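Local atomic coordinates of cytosolic IMP-GMP specific 5'-nucleotidase (Legionella pneumophila subsp. pneumophila, PDB entry 4G63), a protein that probably hydrolyses the 5'-phosphate from nucleotides such as IMP and GMP, as a magnesium-binding phosphatase of the HAD superfamily. Residues N32-E37 / F61-D66; I124-S129 / H304-I309; I176-L181 / K217-Y222; Q334-P339 / N399-P404. All coordinates share one frame; numbering follows the deposited sequence.

How the contacts relate
Contacts 2 and 3 both reach the magnesium site. In contact 2 His304 directly follows the metal-binding Asp303, and their side chains are about 3 Å apart. Contact 3 comes to the same site from elsewhere, Leu219 lying about 3 Å from the side chain of Asp25, while the centres of contacts 2 and 3 stay about 24 Å apart. Contact 1 touches both contact 2 and contact 4. Its centre is about 18 Å from that of contact 2, which it meets where Glu37 OE2 comes to 3.7 Å from Phe128 CA, and its Asp66 meets Asn403 of contact 4. That last contact, about 36 Å from contact 3 between centres, is remote from the annotated sites.

Contact 1 (N32-E37 / F61-D66); sequences NSKNFE and FKFNFD
Lys34, in the first turn of helix 33-51, and Phe65, in the irregular chain leading toward strand 73-75, bring the two backbones nearest, with 6.7 Å between their CA atoms. No hydrogen bond crosses the contact. Instead, two phenyl rings meet the aliphatic portions of Lys34 and Glu37, which lie one helical turn apart. Lys34 CG sits over one face of the Phe65 ring, offset toward its rim and 4.2 Å from the ring centroid, in a CH-pi contact. The lysine chain then bends at chi2 (-70°) and runs on past the ring, so that its CE reaches Phe65 CB at 3.7 Å. Glu37 arrives from a different direction: its CG lies near the ring plane, 3.9 Å from Phe65 CE2. The far ring atom of Phe63, CZ, is 4.1 Å from Glu37 CB, and that ring also stacks edge-to-face on Tyr41. At the helix start Asn32 suits the N-cap, since its OD1 accepts from Asn35 N (3.2 Å). The polar end of Glu37 is occupied elsewhere, OE1 accepting from Ala131 N at the start of helix 129-145, while Ser33 OG bonds to Glu325. Long side chains with charged ends thus serve here through their methylene groups: the attraction across the contact is largely dispersion and CH-pi, and the directional polar bonds of Ser33 and Glu37 tie the same helical turn to other parts of the fold.

Contact 2 (I124-S129 / H304-I309); sequences IDTSFS and HIYGDI
Asp125 meets the HAD motif IV loop, the GDHIYGD sequence that begins at the end of strand 298-302, by gripping two successive backbone N-H groups. Its carbonyl O accepts from Tyr306 N (3.0 Å) in the carbonyl plane, though bent to 132°. Its carboxylate accepts from Ile305 N at OD1 (3.3 Å) on the anti side, somewhat out of the carboxylate plane, in a straighter bond of 159°. With CG anti to the backbone N (chi1 -178°), the carboxylate extends toward the loop, and OD1 also forms a salt bridge with Arg70. The His304 ring lies against the 124-129 backbone: Ser127 CA stands over the centre of one face, 3.6 Å from the centroid, a CH-pi contact, while Asp125 OD2 is at the ring edge. Thr126 CG2 touches the edge of the Tyr306 ring at CD1 (3.5 Å), and Ile124 packs on the backbone at Gly307. Glycine suits that place, because its backbone angles would press a CB against the preceding carbonyl. The contact thus falls on the GDxxxxD signature of HAD motif IV, whose first aspartate, Asp303, binds magnesium; Asp308, the second, is the N-cap of helix 309-314, accepting from Arg311 N.

Contact 3 (I176-L181 / K217-Y222); sequences IIIKNL and KLLLDY
Apolar packing joins Ile177, Ile178 and Leu181 to Leu218, Leu219 and Tyr222. Branched aliphatic chains suit an interface of this kind, because each presents methyl groups in more than one direction. Leu219 CD1 is shared: Ile177 CD1 approaches it at 3.6 Å with the two side chains nearly perpendicular, and Leu181 CD2 reaches it at 3.8 Å. Ile178 turns to the neighbouring position and lays its CD1 against Leu218 CB, again at about a right angle. Its CG1 stands anti to the backbone N (chi1 -160°), which sends the longer branch out toward that leucine.

The aromatic contribution comes from Tyr222. Leu181 CB lies over one face of its ring, 3.8 Å from the centroid and offset toward the rim, in a CH-pi contact. The two side chains run past each other in opposite directions, so Leu181 CD1 ends above the root of the ring, 3.6 Å from Tyr222 CG. The tyrosine also has a cation-pi partner in Arg187, and a phosphate ion, probably from the crystallisation liquor, lies about 4 Å from its side chain.

Polar bonds do not cross between the segments. Asn180 ND2 donates to Ile176 O (2.9 Å) at the end of helix 172-178, and Lys217 NZ pairs with Asp221 OD2 (3.3 Å) along helix 213-223. Asp221 OD1 also bonds Ser225, and Tyr222 O bonds Arg187.

Helix 172-178 and the start of helix 181-184 thereby rest on helix 213-223, which follows the central strand 204-208, and Leu219 continues onto Met24 and Asp25 of helix 24-28.

Contact 4 (Q334-P339 / N399-P404); sequences QIRALP and NSFYNP
Phe401 and Tyr402 make the aromatic half of this contact, packing on Gln334, Arg336 and Ala337 without any hydrogen bond between the segments. One face of the Phe401 ring is turned to the backbone at Arg336 and Ala337: Ala337 CA and Arg336 O both lie over it, toward its rim. Ala337 CB touches CD2 of that ring (4.0 Å), and the small methyl lets ring and backbone come together. Arg336 contributes its aliphatic root, with CB 3.8 Å from Phe401 CD1, while its guanidinium is turned 41° from the ring plane.

Across the contact the polar side chains of Gln334 and Tyr402 meet without a hydrogen bond. Tyr402 OH lies beside the methylenes of Gln334 and is 3.9 Å from Ala337 CB. The glutamine extends beyond CG (chi2 173°) and its NE2 bonds to Asp456 of a second subunit.

A type I turn from Asn399 to Tyr402, with Tyr402 N to Asn399 O at 2.8 Å, carries the two aromatic residues.

The meeting point lies between the junction of helices 327-336 and 338-360 and the end of helix 374-399, at the base of the long helical hairpin formed by helices 338-360 and 374-399.

Contact 1 (N32-E37 / F61-D66)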
# COMPACT_ATOMS: atom_id res chain seq x y z
N ASN A 32 31.00 22.29 12.81
CA ASN A 32 30.67 22.54 14.21
C ASN A 32 29.15 22.36 14.23
O ASN A 32 28.40 23.28 13.91
CB ASN A 32 31.05 23.98 14.56
CG ASN A 32 30.98 24.26 16.06
OD1 ASN A 32 29.89 24.34 16.66
ND2 ASN A 32 32.14 24.42 16.68
N SER A 33 28.70 21.16 14.59
CA SER A 33 27.27 20.87 14.60
C SER A 33 26.38 21.87 15.33
O SER A 33 25.26 22.16 14.90
CB SER A 33 27.05 19.48 15.18
OG SER A 33 27.75 19.36 16.40
N LYS A 34 26.88 22.40 16.44
CA LYS A 34 26.11 23.37 17.21
C LYS A 34 25.86 24.63 16.35
O LYS A 34 24.71 25.05 16.17
CB LYS A 34 26.86 23.70 18.50
CG LYS A 34 25.99 24.04 19.72
CD LYS A 34 25.28 25.39 19.56
CE LYS A 34 24.54 25.83 20.85
NZ LYS A 34 25.46 26.09 22.01
N ASN A 35 26.94 25.20 15.80
CA ASN A 35 26.81 26.40 14.96
C ASN A 35 26.02 26.14 13.70
O ASN A 35 25.16 26.92 13.30
CB ASN A 35 28.17 26.94 14.54
CG ASN A 35 28.97 27.51 15.70
OD1 ASN A 35 28.42 28.08 16.63
ND2 ASN A 35 30.29 27.36 15.63
N PHE A 36 26.33 25.03 13.05
CA PHE A 36 25.66 24.68 11.82
C PHE A 36 24.16 24.53 12.04
O PHE A 36 23.35 25.04 11.25
CB PHE A 36 26.27 23.40 11.24
CG PHE A 36 25.79 23.08 9.86
CD1 PHE A 36 24.57 22.42 9.67
CD2 PHE A 36 26.52 23.48 8.75
CE1 PHE A 36 24.09 22.17 8.38
CE2 PHE A 36 26.06 23.24 7.46
CZ PHE A 36 24.84 22.59 7.27
N GLU A 37 23.77 23.83 13.10
CA GLU A 37 22.35 23.64 13.37
C GLU A 37 21.68 24.98 13.67
O GLU A 37 20.62 25.29 13.13
CB GLU A 37 22.17 22.67 14.54
CG GLU A 37 22.44 21.22 14.18
CD GLU A 37 21.32 20.57 13.38
OE1 GLU A 37 20.16 20.60 13.86
OE2 GLU A 37 21.58 20.04 12.28
N PHE A 61 12.07 33.56 18.61
CA PHE A 61 12.26 32.23 19.21
C PHE A 61 13.72 31.97 19.59
O PHE A 61 14.63 32.22 18.80
CB PHE A 61 11.78 31.13 18.25
CG PHE A 61 10.28 30.93 18.22
CD1 PHE A 61 9.70 30.14 17.22
CD2 PHE A 61 9.45 31.50 19.18
CE1 PHE A 61 8.32 29.92 17.18
CE2 PHE A 61 8.06 31.29 19.15
CZ PHE A 61 7.50 30.50 18.14
N LYS A 62 13.94 31.46 20.80
CA LYS A 62 15.30 31.16 21.24
C LYS A 62 15.67 29.73 20.87
O LYS A 62 14.91 28.79 21.09
CB LYS A 62 15.42 31.35 22.75
CG LYS A 62 16.86 31.27 23.27
CD LYS A 62 16.94 31.19 24.80
CE LYS A 62 17.38 29.80 25.28
NZ LYS A 62 16.44 28.70 24.91
N PHE A 63 16.85 29.57 20.29
CA PHE A 63 17.34 28.25 19.89
C PHE A 63 18.12 27.58 21.01
O PHE A 63 19.14 28.10 21.46
CB PHE A 63 18.23 28.38 18.64
CG PHE A 63 18.95 27.12 18.26
CD1 PHE A 63 20.16 26.78 18.87
CD2 PHE A 63 18.44 26.28 17.28
CE1 PHE A 63 20.84 25.62 18.50
CE2 PHE A 63 19.12 25.12 16.90
CZ PHE A 63 20.32 24.79 17.51
N ASN A 64 17.65 26.42 21.46
CA ASN A 64 18.36 25.67 22.48
C ASN A 64 18.75 24.35 21.86
O ASN A 64 17.90 23.50 21.59
CB ASN A 64 17.49 25.41 23.70
CG ASN A 64 18.29 24.80 24.84
OD1 ASN A 64 17.73 24.41 25.86
ND2 ASN A 64 19.61 24.72 24.67
N PHE A 65 20.05 24.17 21.63
CA PHE A 65 20.56 22.96 21.02
C PHE A 65 20.14 21.68 21.73
O PHE A 65 19.89 20.67 21.08
CB PHE A 65 22.08 23.03 20.92
CG PHE A 65 22.69 21.91 20.15
CD1 PHE A 65 23.42 20.92 20.79
CD2 PHE A 65 22.54 21.84 18.77
CE1 PHE A 65 24.00 19.88 20.07
CE2 PHE A 65 23.11 20.81 18.05
CZ PHE A 65 23.84 19.83 18.70
N ASP A 66 20.06 21.73 23.05
CA ASP A 66 19.69 20.54 23.82
C ASP A 66 18.19 20.25 23.84
O ASP A 66 17.76 19.29 24.49
CB ASP A 66 20.20 20.64 25.26
CG ASP A 66 21.67 21.00 25.35
OD1 ASP A 66 22.50 20.35 24.67
OD2 ASP A 66 22.00 21.93 26.11

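Contact 2 (I124-S129 / H304-I309)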
# COMPACT_ATOMS: atom_id res chain seq x y z
N ILE A 124 12.67 9.78 9.03
CA ILE A 124 13.92 9.67 8.30
C ILE A 124 15.01 10.41 9.04
O ILE A 124 14.80 11.52 9.55
CB ILE A 124 13.79 10.24 6.86
CG1 ILE A 124 12.68 9.50 6.10
CG2 ILE A 124 15.11 10.10 6.13
CD1 ILE A 124 12.83 7.98 6.09
N ASP A 125 16.17 9.78 9.12
CA ASP A 125 17.31 10.38 9.78
C ASP A 125 17.91 11.41 8.82
O ASP A 125 18.42 11.06 7.75
CB ASP A 125 18.35 9.30 10.10
CG ASP A 125 19.55 9.85 10.83
OD1 ASP A 125 20.66 9.35 10.55
OD2 ASP A 125 19.38 10.76 11.67
N THR A 126 17.84 12.69 9.19
CA THR A 126 18.37 13.75 8.33
C THR A 126 19.33 14.64 9.11
O THR A 126 19.30 14.67 10.34
CB THR A 126 17.24 14.62 7.76
OG1 THR A 126 16.49 15.20 8.83
CG2 THR A 126 16.31 13.76 6.88
N SER A 127 20.18 15.35 8.37
CA SER A 127 21.19 16.23 8.96
C SER A 127 20.64 17.50 9.61
O SER A 127 21.41 18.35 10.07
CB SER A 127 22.22 16.62 7.90
OG SER A 127 21.58 17.21 6.78
N PHE A 128 19.32 17.62 9.65
CA PHE A 128 18.69 18.79 10.25
C PHE A 128 17.63 18.41 11.29
O PHE A 128 16.98 19.28 11.88
CB PHE A 128 18.09 19.66 9.15
CG PHE A 128 17.30 18.88 8.12
CD1 PHE A 128 15.94 18.61 8.32
CD2 PHE A 128 17.91 18.43 6.94
CE1 PHE A 128 15.20 17.90 7.36
CE2 PHE A 128 17.17 17.71 5.97
CZ PHE A 128 15.82 17.45 6.19
N SER A 129 17.48 17.11 11.53
CA SER A 129 16.51 16.59 12.48
C SER A 129 16.40 17.43 13.74
O SER A 129 15.31 17.86 14.11
CB SER A 129 16.85 15.15 12.86
OG SER A 129 16.61 14.26 11.78
N HIS A 304 24.28 10.36 7.61
CA HIS A 304 22.88 10.13 7.92
C HIS A 304 22.27 9.08 7.00
O HIS A 304 22.65 8.99 5.84
CB HIS A 304 22.10 11.45 7.85
CG HIS A 304 22.47 12.41 8.94
ND1 HIS A 304 23.62 13.17 8.90
CD2 HIS A 304 21.89 12.68 10.13
CE1 HIS A 304 23.73 13.87 10.02
NE2 HIS A 304 22.69 13.59 10.78
N ILE A 305 21.36 8.26 7.52
CA ILE A 305 20.72 7.25 6.67
C ILE A 305 20.08 7.98 5.48
O ILE A 305 20.23 7.57 4.33
CB ILE A 305 19.65 6.42 7.44
CG1 ILE A 305 20.32 5.43 8.40
CG2 ILE A 305 18.79 5.64 6.46
CD1 ILE A 305 21.04 6.07 9.55
N TYR A 306 19.37 9.06 5.79
CA TYR A 306 18.73 9.92 4.79
C TYR A 306 17.97 9.17 3.69
O TYR A 306 18.26 9.32 2.50
CB TYR A 306 19.80 10.85 4.18
CG TYR A 306 19.23 12.08 3.51
CD1 TYR A 306 18.16 12.78 4.08
CD2 TYR A 306 19.76 12.55 2.30
CE1 TYR A 306 17.63 13.92 3.47
CE2 TYR A 306 19.23 13.70 1.68
CZ TYR A 306 18.16 14.37 2.27
OH TYR A 306 17.64 15.50 1.67
N GLY A 307 16.98 8.39 4.11
CA GLY A 307 16.18 7.63 3.17
C GLY A 307 15.60 6.42 3.87
O GLY A 307 15.82 6.22 5.07
N ASP A 308 14.86 5.61 3.12
CA ASP A 308 14.25 4.39 3.65
C ASP A 308 15.32 3.30 3.64
O ASP A 308 15.92 3.01 2.60
CB ASP A 308 13.08 3.97 2.77
CG ASP A 308 12.46 2.67 3.21
OD1 ASP A 308 11.90 2.63 4.33
OD2 ASP A 308 12.54 1.69 2.43
N ILE A 309 15.56 2.68 4.79
CA ILE A 309 16.61 1.68 4.88
C ILE A 309 16.43 0.44 4.00
O ILE A 309 17.39 0.03 3.33
CB ILE A 309 16.83 1.24 6.35
CG1 ILE A 309 17.13 2.47 7.21
CG2 ILE A 309 18.00 0.27 6.44
CD1 ILE A 309 17.27 2.18 8.68

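Contact 3 (I176-L181 / K217-Y222)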
# COMPACT_ATOMS: atom_id res chain seq x y z
N ILE A 176 26.53 31.76 3.59
CA ILE A 176 26.86 32.17 4.94
C ILE A 176 28.10 31.44 5.46
O ILE A 176 28.97 32.06 6.08
CB ILE A 176 25.72 31.86 5.93
CG1 ILE A 176 24.44 32.60 5.55
CG2 ILE A 176 26.18 32.22 7.35
CD1 ILE A 176 24.50 34.09 5.78
N ILE A 177 28.19 30.13 5.21
CA ILE A 177 29.32 29.37 5.71
C ILE A 177 30.59 29.55 4.90
O ILE A 177 31.68 29.60 5.45
CB ILE A 177 29.01 27.83 5.84
CG1 ILE A 177 29.38 27.10 4.57
CG2 ILE A 177 27.55 27.61 6.14
CD1 ILE A 177 30.46 26.07 4.79
N ILE A 178 30.46 29.67 3.59
CA ILE A 178 31.63 29.85 2.75
C ILE A 178 32.34 31.15 3.15
O ILE A 178 33.49 31.37 2.79
CB ILE A 178 31.23 29.90 1.25
CG1 ILE A 178 32.43 29.59 0.36
CG2 ILE A 178 30.70 31.28 0.90
CD1 ILE A 178 32.93 28.18 0.49
N LYS A 179 31.65 32.00 3.90
CA LYS A 179 32.21 33.28 4.32
C LYS A 179 32.57 33.35 5.80
O LYS A 179 32.98 34.40 6.30
CB LYS A 179 31.24 34.41 3.97
CG LYS A 179 31.18 34.70 2.48
CD LYS A 179 29.85 35.27 2.02
CE LYS A 179 29.57 36.63 2.60
NZ LYS A 179 28.29 37.16 2.03
N ASN A 180 32.41 32.23 6.50
CA ASN A 180 32.73 32.13 7.92
C ASN A 180 33.27 30.74 8.16
O ASN A 180 33.04 30.15 9.21
CB ASN A 180 31.48 32.32 8.79
CG ASN A 180 30.95 33.73 8.75
OD1 ASN A 180 31.63 34.68 9.15
ND2 ASN A 180 29.71 33.88 8.28
N LEU A 181 33.98 30.21 7.16
CA LEU A 181 34.53 28.86 7.22
C LEU A 181 35.16 28.50 8.57
O LEU A 181 34.87 27.44 9.13
CB LEU A 181 35.55 28.67 6.11
CG LEU A 181 34.97 28.69 4.69
CD1 LEU A 181 36.07 28.63 3.63
CD2 LEU A 181 34.04 27.51 4.55
N LYS A 217 34.55 22.82 -4.40
CA LYS A 217 35.96 23.12 -4.63
C LYS A 217 36.48 24.06 -3.55
O LYS A 217 37.58 23.89 -3.04
CB LYS A 217 36.15 23.77 -6.00
CG LYS A 217 37.61 23.97 -6.38
CD LYS A 217 37.87 25.38 -6.92
CE LYS A 217 39.37 25.74 -6.85
NZ LYS A 217 39.91 25.70 -5.44
N LEU A 218 35.67 25.04 -3.19
CA LEU A 218 36.04 26.00 -2.16
C LEU A 218 36.24 25.35 -0.80
O LEU A 218 37.17 25.68 -0.06
CB LEU A 218 34.96 27.06 -2.04
CG LEU A 218 35.21 28.42 -2.69
CD1 LEU A 218 35.92 28.26 -4.03
CD2 LEU A 218 33.87 29.13 -2.84
N LEU A 219 35.35 24.41 -0.49
CA LEU A 219 35.37 23.73 0.79
C LEU A 219 36.51 22.74 0.94
O LEU A 219 37.20 22.74 1.95
CB LEU A 219 34.04 23.02 1.01
CG LEU A 219 33.52 23.07 2.44
CD1 LEU A 219 32.90 24.43 2.70
CD2 LEU A 219 32.50 21.99 2.65
N LEU A 220 36.71 21.89 -0.06
CA LEU A 220 37.78 20.90 -0.02
C LEU A 220 39.13 21.63 0.02
O LEU A 220 40.06 21.21 0.69
CB LEU A 220 37.72 20.00 -1.25
CG LEU A 220 36.51 19.08 -1.39
CD1 LEU A 220 36.48 18.50 -2.78
CD2 LEU A 220 36.59 17.97 -0.34
N ASP A 221 39.20 22.72 -0.72
CA ASP A 221 40.39 23.54 -0.81
C ASP A 221 40.77 24.08 0.58
O ASP A 221 41.94 24.04 0.98
CB ASP A 221 40.09 24.69 -1.77
CG ASP A 221 41.32 25.41 -2.22
OD1 ASP A 221 42.39 24.77 -2.30
OD2 ASP A 221 41.20 26.62 -2.52
N TYR A 222 39.77 24.55 1.30
CA TYR A 222 39.96 25.08 2.64
C TYR A 222 40.21 24.04 3.74
O TYR A 222 40.93 24.30 4.70
CB TYR A 222 38.72 25.89 3.03
CG TYR A 222 38.73 26.35 4.46
CD1 TYR A 222 39.57 27.38 4.88
CD2 TYR A 222 37.93 25.72 5.42
CE1 TYR A 222 39.61 27.78 6.20
CE2 TYR A 222 37.97 26.12 6.75
CZ TYR A 222 38.82 27.16 7.13
OH TYR A 222 38.90 27.54 8.45

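Contact 4 (Q334-P339 / N399-P404)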
# COMPACT_ATOMS: atom_id res chain seq x y z
N GLN A 334 28.60 8.12 29.08
CA GLN A 334 28.49 6.82 29.72
C GLN A 334 29.70 6.53 30.58
O GLN A 334 29.58 5.89 31.62
CB GLN A 334 28.31 5.69 28.70
CG GLN A 334 26.90 5.59 28.13
CD GLN A 334 26.79 4.58 26.99
OE1 GLN A 334 25.73 4.42 26.39
NE2 GLN A 334 27.90 3.90 26.69
N ILE A 335 30.87 6.99 30.16
CA ILE A 335 32.09 6.76 30.93
C ILE A 335 32.02 7.55 32.22
O ILE A 335 32.55 7.14 33.25
CB ILE A 335 33.35 7.18 30.15
CG1 ILE A 335 33.52 6.28 28.93
CG2 ILE A 335 34.57 7.07 31.05
CD1 ILE A 335 34.64 6.73 28.02
N ARG A 336 31.35 8.69 32.16
CA ARG A 336 31.19 9.54 33.33
C ARG A 336 30.20 8.92 34.32
O ARG A 336 30.36 9.03 35.53
CB ARG A 336 30.70 10.92 32.89
CG ARG A 336 31.68 12.03 33.18
CD ARG A 336 31.84 12.92 31.97
NE ARG A 336 30.55 13.35 31.46
CZ ARG A 336 30.36 13.81 30.23
NH1 ARG A 336 31.39 13.92 29.39
NH2 ARG A 336 29.14 14.14 29.84
N ALA A 337 29.17 8.27 33.79
CA ALA A 337 28.16 7.67 34.65
C ALA A 337 28.57 6.31 35.18
O ALA A 337 27.83 5.70 35.94
CB ALA A 337 26.84 7.58 33.90
N LEU A 338 29.75 5.83 34.79
CA LEU A 338 30.18 4.52 35.26
C LEU A 338 30.00 4.34 36.78
O LEU A 338 29.29 3.44 37.21
CB LEU A 338 31.64 4.26 34.86
CG LEU A 338 31.88 3.32 33.67
CD1 LEU A 338 31.14 2.02 33.90
CD2 LEU A 338 31.40 3.94 32.39
N PRO A 339 30.63 5.20 37.60
CA PRO A 339 30.44 5.02 39.05
C PRO A 339 28.98 4.99 39.50
O PRO A 339 28.64 4.25 40.42
CB PRO A 339 31.24 6.18 39.65
CG PRO A 339 31.18 7.22 38.57
CD PRO A 339 31.43 6.41 37.33
N ASN A 399 20.60 10.13 34.97
CA ASN A 399 20.06 10.91 33.86
C ASN A 399 20.73 12.27 33.72
O ASN A 399 20.86 12.79 32.60
CB ASN A 399 18.55 11.12 34.02
CG ASN A 399 17.77 9.83 33.92
OD1 ASN A 399 18.13 8.90 33.18
ND2 ASN A 399 16.66 9.77 34.66
N SER A 400 21.16 12.84 34.84
CA SER A 400 21.82 14.14 34.83
C SER A 400 23.06 14.12 33.94
O SER A 400 23.58 15.17 33.56
CB SER A 400 22.20 14.57 36.25
OG SER A 400 23.28 13.81 36.75
N PHE A 401 23.54 12.92 33.61
CA PHE A 401 24.72 12.77 32.76
C PHE A 401 24.38 12.71 31.28
O PHE A 401 25.27 12.57 30.43
CB PHE A 401 25.49 11.51 33.15
CG PHE A 401 26.34 11.68 34.37
CD1 PHE A 401 27.49 12.45 34.32
CD2 PHE A 401 25.99 11.08 35.58
CE1 PHE A 401 28.29 12.62 35.45
CE2 PHE A 401 26.78 11.24 36.71
CZ PHE A 401 27.94 12.01 36.65
N TYR A 402 23.09 12.83 30.96
CA TYR A 402 22.63 12.77 29.58
C TYR A 402 21.65 13.91 29.29
O TYR A 402 21.34 14.71 30.16
CB TYR A 402 21.93 11.43 29.31
CG TYR A 402 22.79 10.23 29.64
CD1 TYR A 402 23.92 9.94 28.89
CD2 TYR A 402 22.45 9.38 30.68
CE1 TYR A 402 24.70 8.82 29.17
CE2 TYR A 402 23.22 8.27 30.97
CZ TYR A 402 24.34 7.99 30.22
OH TYR A 402 25.08 6.88 30.49
N ASN A 403 21.18 13.96 28.05
CA ASN A 403 20.23 15.00 27.67
C ASN A 403 19.09 14.88 28.66
O ASN A 403 18.48 13.82 28.80
CB ASN A 403 19.72 14.78 26.26
CG ASN A 403 18.80 15.89 25.82
OD1 ASN A 403 19.16 16.69 24.97
ND2 ASN A 403 17.62 15.96 26.43
N PRO A 404 18.77 15.98 29.36
CA PRO A 404 17.70 16.07 30.36
C PRO A 404 16.29 15.83 29.85
O PRO A 404 15.41 15.40 30.58
CB PRO A 404 17.87 17.48 30.92
CG PRO A 404 18.31 18.25 29.71
CD PRO A 404 19.34 17.32 29.09